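Local coordinates for putative nucleoprotein (Infectious salmon anemia virus, PDB 4EWC) that encapsidates the negative-strand viral RNA genome, shielding it from nucleases and forming the ribonucleoprotein that serves as template for transcription and replication, at residues 259-262 / 263-267; 349-352 / 353-357. All blocks are in the same frame, centred on the assembly; numbering follows the deposited sequence.

Contact 1: residues 259-262 / 263-267; sequences QCMA and LIMKS
Met-261 and Met-265, both selenomethionines, lie side by side one helical turn apart and point the same way. The end methyl of the first does the touching: Met-261 CE sits 4.1 Å from Met-265 CG and 4.2 Å from Met-265 SE. Both chains start beside their own backbone N and bend twice further out. In Met-261 the bends at chi2 (-69°) and chi3 (-66°) bring CE back to Met-265, although the bond from CA to CB points away from the following turn. The backbone beneath them is tied as well, with Met-265 N donating to Met-261 O at 2.7 Å.

That bond is one of four successive i to i+4 bonds of alpha-helix 253-269, inside the helix and toward its C-terminal end. Leu-263 N donates to Gln-259 O at 3.0 Å, and Ile-264 N to Cys-260 O at 2.9 Å with an N-H...O angle of 164°. Lys-266 N completes the set with Ala-262 O at 3.0 Å. The Ile-264 side chain starts out beside the Cys-260 carbonyl, with CG1 next to that oxygen.

Nearly all of these residues are buried, and they pack on several parts of the fold. The two selenomethionines and Ile-264 meet Met-181 of helix 174-188, and Met-265 also reaches Ala-185. Cys-260 and Ile-264 lean on Leu-147 of helix 142-162. Elsewhere, Met-261 and Ala-262 touch Tyr-304 of helix 302-305, while Leu-263 packs on Met-308 and Cys-311. Lys-266 turns its chain away from the preceding turn, with CG opposite the backbone N. Its buried NZ forms a salt bridge with Glu-296 and a hydrogen bond with Cys-311 O, which would probably favour the charged form.

Contact 2: residues 349-352 / 353-357; sequences TEEQ and RLLTS
Thr-349 and Arg-353 meet in the first turn of helix 350-358, where Thr-349 is the N-cap residue. Arg-353 N donates to Thr-349 O at 3.3 Å. The Arg-353 side chain runs back toward the cap, extended from CG to NE, and Thr-349 O lies against one face of its guanidinium, offset toward the rim. The edge of the same group serves Glu-350. Arg-353 NH1 reaches Glu-350 OE1 at 3.0 Å in a salt bridge, with the oxygen close to the guanidinium plane. The carboxylate is turned 48° from that plane, and the two side chains cross at about a right angle.

The cap itself is a side-chain one: Thr-349 OG1 accepts a weak bond from Gln-352 N at 3.5 Å and donates to Gln-352 OE1 at 2.6 Å. Gln-352 NE2 is held by Asp-382 O. This helix belongs to the helical-bundle region of the nucleoprotein.

One turn on, Gln-352 O takes two donors from opposite faces of its plane, Thr-356 N and Thr-356 OG1, each at 2.7 Å. The Thr-356 hydroxyl stands beside its own backbone N (chi1 -63°), which turns it back to that carbonyl. Glu-351 OE2 lies 3.7 Å from Leu-355 CD2, and both side chains pack on Leu-552 and Ile-556 of helix 550-564.

How the contacts relate
Contacts 1 and 2 are separate local stretches of two helices in one chain, and contact 1 closes before contact 2 opens. Their centres are 28 Å apart, and their nearest atoms about 16 Å, so they do not touch. Residues 259-267 lie wholly within a helix that continues at both ends. Residues 349-357 include the start of a helix and are only partly buried. Contact 1 also lies deeper, about 12 Å from the chain centre against 26 Å for contact 2, measured from the contact centres. Neither is touched by the other protein chain of the assembly.

Contact 1: residues 259-262 / 263-267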
ATOM      1  N   GLN A 259       2.060 -32.895 -14.690  1.00 49.46           N
ATOM      2  CA  GLN A 259       1.414 -31.588 -14.782  1.00 49.97           C
ATOM      3  C   GLN A 259       0.905 -31.114 -13.412  1.00 47.37           C
ATOM      4  O   GLN A 259       1.134 -29.973 -13.025  1.00 46.16           O
ATOM      5  CB  GLN A 259       0.261 -31.618 -15.794  1.00 51.70           C
ATOM      6  CG  GLN A 259       0.702 -31.781 -17.219  1.00 52.69           C
ATOM      7  CD  GLN A 259      -0.475 -31.865 -18.177  1.00 54.15           C
ATOM      8  OE1 GLN A 259      -1.383 -32.670 -17.984  1.00 61.40           O
ATOM      9  NE2 GLN A 259      -0.465 -31.038 -19.212  1.00 52.32           N
ATOM     10  N   CYS A 260       0.221 -32.004 -12.698  1.00 43.96           N
ATOM     11  CA  CYS A 260      -0.259 -31.739 -11.350  1.00 43.58           C
ATOM     12  C   CYS A 260       0.867 -31.431 -10.360  1.00 44.22           C
ATOM     13  O   CYS A 260       0.776 -30.506  -9.538  1.00 42.19           O
ATOM     14  CB  CYS A 260      -1.070 -32.947 -10.841  1.00 46.51           C
ATOM     15  SG  CYS A 260      -2.613 -33.283 -11.776  1.00 53.92           S
HETATM   16  N   MSE A 261       1.939 -32.206 -10.440  1.00 44.66           N
HETATM   17  CA  MSE A 261       3.083 -31.965  -9.569  1.00 45.88           C
HETATM   18  C   MSE A 261       3.741 -30.604  -9.887  1.00 43.86           C
HETATM   19  O   MSE A 261       4.155 -29.896  -8.998  1.00 40.72           O
HETATM   20  CB  MSE A 261       4.063 -33.138  -9.632  1.00 43.26           C
HETATM   21  CG  MSE A 261       3.539 -34.382  -8.930  1.00 41.69           C
HETATM   22 SE   MSE A 261       3.498 -34.066  -6.963  0.79 45.13          SE
HETATM   23  CE  MSE A 261       5.393 -33.907  -6.681  1.00 48.24           C
ATOM     24  N   ALA A 262       3.768 -30.223 -11.153  1.00 41.76           N
ATOM     25  CA  ALA A 262       4.228 -28.896 -11.514  1.00 45.78           C
ATOM     26  C   ALA A 262       3.358 -27.795 -10.900  1.00 44.51           C
ATOM     27  O   ALA A 262       3.873 -26.784 -10.424  1.00 46.26           O
ATOM     28  CB  ALA A 262       4.303 -28.735 -13.037  1.00 43.83           C
ATOM     29  N   LEU A 263       2.046 -27.994 -10.891  1.00 43.29           N
ATOM     30  CA  LEU A 263       1.129 -26.980 -10.379  1.00 43.30           C
ATOM     31  C   LEU A 263       1.251 -26.850  -8.871  1.00 42.43           C
ATOM     32  O   LEU A 263       1.252 -25.737  -8.319  1.00 39.50           O
ATOM     33  CB  LEU A 263      -0.314 -27.302 -10.778  1.00 44.46           C
ATOM     34  CG  LEU A 263      -0.577 -27.171 -12.280  1.00 46.58           C
ATOM     35  CD1 LEU A 263      -1.965 -27.690 -12.656  1.00 41.73           C
ATOM     36  CD2 LEU A 263      -0.428 -25.715 -12.683  1.00 44.98           C
ATOM     37  N   ILE A 264       1.356 -28.005  -8.222  1.00 41.72           N
ATOM     38  CA  ILE A 264       1.511 -28.079  -6.768  1.00 45.31           C
ATOM     39  C   ILE A 264       2.919 -27.660  -6.295  1.00 44.00           C
ATOM     40  O   ILE A 264       3.076 -26.926  -5.312  1.00 40.40           O
ATOM     41  CB  ILE A 264       1.150 -29.499  -6.265  1.00 43.48           C
ATOM     42  CG1 ILE A 264      -0.261 -29.850  -6.736  1.00 42.43           C
ATOM     43  CG2 ILE A 264       1.234 -29.608  -4.755  1.00 37.71           C
ATOM     44  CD1 ILE A 264      -0.715 -31.266  -6.368  1.00 38.69           C
HETATM   45  N   MSE A 265       3.948 -28.113  -6.997  1.00 44.58           N
HETATM   46  CA  MSE A 265       5.293 -27.659  -6.648  1.00 44.96           C
HETATM   47  C   MSE A 265       5.471 -26.147  -6.829  1.00 44.63           C
HETATM   48  O   MSE A 265       6.132 -25.526  -6.005  1.00 48.64           O
HETATM   49  CB  MSE A 265       6.412 -28.508  -7.296  1.00 41.29           C
HETATM   50  CG  MSE A 265       6.426 -29.990  -6.844  1.00 44.26           C
HETATM   51 SE   MSE A 265       6.507 -30.300  -4.887  0.78 53.22          SE
HETATM   52  CE  MSE A 265       4.769 -29.754  -4.250  1.00 55.96           C
ATOM     53  N   LYS A 266       4.841 -25.564  -7.853  1.00 36.74           N
ATOM     54  CA  LYS A 266       4.834 -24.110  -7.997  1.00 37.45           C
ATOM     55  C   LYS A 266       4.337 -23.407  -6.733  1.00 40.63           C
ATOM     56  O   LYS A 266       4.889 -22.394  -6.307  1.00 41.63           O
ATOM     57  CB  LYS A 266       4.041 -23.625  -9.214  1.00 38.73           C
ATOM     58  CG  LYS A 266       4.109 -22.106  -9.428  1.00 37.25           C
ATOM     59  CD  LYS A 266       3.367 -21.630 -10.686  1.00 47.50           C
ATOM     60  CE  LYS A 266       3.475 -20.104 -10.903  1.00 42.68           C
ATOM     61  NZ  LYS A 266       4.858 -19.667 -11.202  1.00 39.58           N
ATOM     62  N   SER A 267       3.306 -23.958  -6.108  1.00 42.59           N
ATOM     63  CA  SER A 267       2.758 -23.339  -4.911  1.00 39.43           C
ATOM     64  C   SER A 267       3.691 -23.520  -3.709  1.00 42.93           C
ATOM     65  O   SER A 267       4.018 -22.561  -3.019  1.00 43.26           O
ATOM     66  CB  SER A 267       1.380 -23.885  -4.626  1.00 36.09           C
ATOM     67  OG  SER A 267       0.462 -23.472  -5.599  1.00 38.52           O
TER

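Contact 2: residues 349-352 / 353-357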
ATOM      1  N   THR A 349       1.103  -9.603 -25.998  1.00 47.64           N
ATOM      2  CA  THR A 349       0.925  -8.450 -26.851  1.00 49.31           C
ATOM      3  C   THR A 349       1.737  -8.638 -28.122  1.00 50.01           C
ATOM      4  O   THR A 349       2.744  -9.346 -28.125  1.00 50.18           O
ATOM      5  CB  THR A 349       1.337  -7.132 -26.163  1.00 52.17           C
ATOM      6  OG1 THR A 349       2.764  -7.086 -26.005  1.00 50.48           O
ATOM      7  CG2 THR A 349       0.643  -6.981 -24.810  1.00 43.46           C
ATOM      8  N   GLU A 350       1.294  -8.006 -29.205  1.00 54.81           N
ATOM      9  CA  GLU A 350       1.934  -8.168 -30.511  1.00 47.91           C
ATOM     10  C   GLU A 350       3.323  -7.578 -30.483  1.00 48.63           C
ATOM     11  O   GLU A 350       4.250  -8.102 -31.095  1.00 47.32           O
ATOM     12  CB  GLU A 350       1.111  -7.488 -31.601  1.00 49.51           C
ATOM     13  CG  GLU A 350       1.748  -7.572 -32.982  1.00 51.42           C
ATOM     14  CD  GLU A 350       1.725  -8.990 -33.541  1.00 50.54           C
ATOM     15  OE1 GLU A 350       1.199  -9.890 -32.856  1.00 50.14           O
ATOM     16  OE2 GLU A 350       2.232  -9.199 -34.660  1.00 47.89           O
ATOM     17  N   GLU A 351       3.437  -6.466 -29.769  1.00 48.54           N
ATOM     18  CA  GLU A 351       4.704  -5.785 -29.607  1.00 47.39           C
ATOM     19  C   GLU A 351       5.795  -6.728 -29.114  1.00 51.84           C
ATOM     20  O   GLU A 351       6.903  -6.724 -29.622  1.00 52.32           O
ATOM     21  CB  GLU A 351       4.535  -4.631 -28.627  1.00 59.04           C
ATOM     22  CG  GLU A 351       5.840  -4.006 -28.157  1.00 58.58           C
ATOM     23  CD  GLU A 351       6.534  -3.215 -29.231  1.00 69.62           C
ATOM     24  OE1 GLU A 351       5.851  -2.452 -29.958  1.00 73.68           O
ATOM     25  OE2 GLU A 351       7.775  -3.343 -29.352  1.00 76.53           O
ATOM     26  N   GLN A 352       5.469  -7.540 -28.114  1.00 54.85           N
ATOM     27  CA  GLN A 352       6.415  -8.505 -27.579  1.00 48.83           C
ATOM     28  C   GLN A 352       6.715  -9.626 -28.580  1.00 51.75           C
ATOM     29  O   GLN A 352       7.836 -10.131 -28.638  1.00 52.53           O
ATOM     30  CB  GLN A 352       5.901  -9.050 -26.269  1.00 43.38           C
ATOM     31  CG  GLN A 352       5.914  -7.997 -25.184  1.00 45.77           C
ATOM     32  CD  GLN A 352       5.006  -8.300 -23.994  1.00 45.31           C
ATOM     33  OE1 GLN A 352       3.822  -8.600 -24.145  1.00 44.22           O
ATOM     34  NE2 GLN A 352       5.566  -8.194 -22.796  1.00 48.56           N
ATOM     35  N   ARG A 353       5.713 -10.003 -29.374  1.00 51.57           N
ATOM     36  CA  ARG A 353       5.874 -11.066 -30.368  1.00 52.76           C
ATOM     37  C   ARG A 353       6.891 -10.681 -31.449  1.00 55.31           C
ATOM     38  O   ARG A 353       7.804 -11.450 -31.736  1.00 52.72           O
ATOM     39  CB  ARG A 353       4.524 -11.467 -30.993  1.00 50.02           C
ATOM     40  CG  ARG A 353       3.578 -12.114 -30.000  1.00 50.12           C
ATOM     41  CD  ARG A 353       2.361 -12.758 -30.655  1.00 47.27           C
ATOM     42  NE  ARG A 353       1.294 -12.928 -29.672  1.00 46.37           N
ATOM     43  CZ  ARG A 353       0.284 -12.079 -29.505  1.00 49.63           C
ATOM     44  NH1 ARG A 353       0.171 -11.017 -30.292  1.00 49.02           N
ATOM     45  NH2 ARG A 353      -0.624 -12.301 -28.558  1.00 50.22           N
ATOM     46  N   LEU A 354       6.719  -9.499 -32.043  1.00 52.33           N
ATOM     47  CA  LEU A 354       7.672  -8.967 -33.009  1.00 54.45           C
ATOM     48  C   LEU A 354       9.035  -8.845 -32.367  1.00 55.73           C
ATOM     49  O   LEU A 354      10.036  -9.312 -32.905  1.00 52.64           O
ATOM     50  CB  LEU A 354       7.236  -7.583 -33.516  1.00 54.38           C
ATOM     51  CG  LEU A 354       5.880  -7.623 -34.212  1.00 55.07           C
ATOM     52  CD1 LEU A 354       5.504  -6.233 -34.687  1.00 53.62           C
ATOM     53  CD2 LEU A 354       5.911  -8.630 -35.359  1.00 40.85           C
ATOM     54  N   LEU A 355       9.055  -8.204 -31.206  1.00 56.69           N
ATOM     55  CA  LEU A 355      10.286  -7.978 -30.453  1.00 54.02           C
ATOM     56  C   LEU A 355      11.032  -9.299 -30.241  1.00 53.35           C
ATOM     57  O   LEU A 355      12.229  -9.402 -30.522  1.00 49.87           O
ATOM     58  CB  LEU A 355       9.946  -7.294 -29.128  1.00 50.53           C
ATOM     59  CG  LEU A 355      10.862  -6.261 -28.491  1.00 55.83           C
ATOM     60  CD1 LEU A 355      11.484  -5.303 -29.488  1.00 58.89           C
ATOM     61  CD2 LEU A 355      10.068  -5.480 -27.444  1.00 58.21           C
ATOM     62  N   THR A 356      10.309 -10.307 -29.765  1.00 50.15           N
ATOM     63  CA  THR A 356      10.833 -11.668 -29.660  1.00 53.64           C
ATOM     64  C   THR A 356      11.421 -12.212 -30.981  1.00 55.05           C
ATOM     65  O   THR A 356      12.514 -12.775 -31.005  1.00 57.19           O
ATOM     66  CB  THR A 356       9.741 -12.650 -29.153  1.00 55.23           C
ATOM     67  OG1 THR A 356       9.336 -12.287 -27.827  1.00 54.16           O
ATOM     68  CG2 THR A 356      10.247 -14.094 -29.164  1.00 52.37           C
ATOM     69  N   SER A 357      10.689 -12.058 -32.079  1.00 53.62           N
ATOM     70  CA  SER A 357      11.160 -12.563 -33.368  1.00 52.73           C
ATOM     71  C   SER A 357      12.362 -11.772 -33.852  1.00 55.58           C
ATOM     72  O   SER A 357      13.219 -12.300 -34.554  1.00 59.55           O
ATOM     73  CB  SER A 357      10.060 -12.510 -34.413  1.00 46.84           C
ATOM     74  OG  SER A 357       9.063 -13.481 -34.163  1.00 51.88           O
TER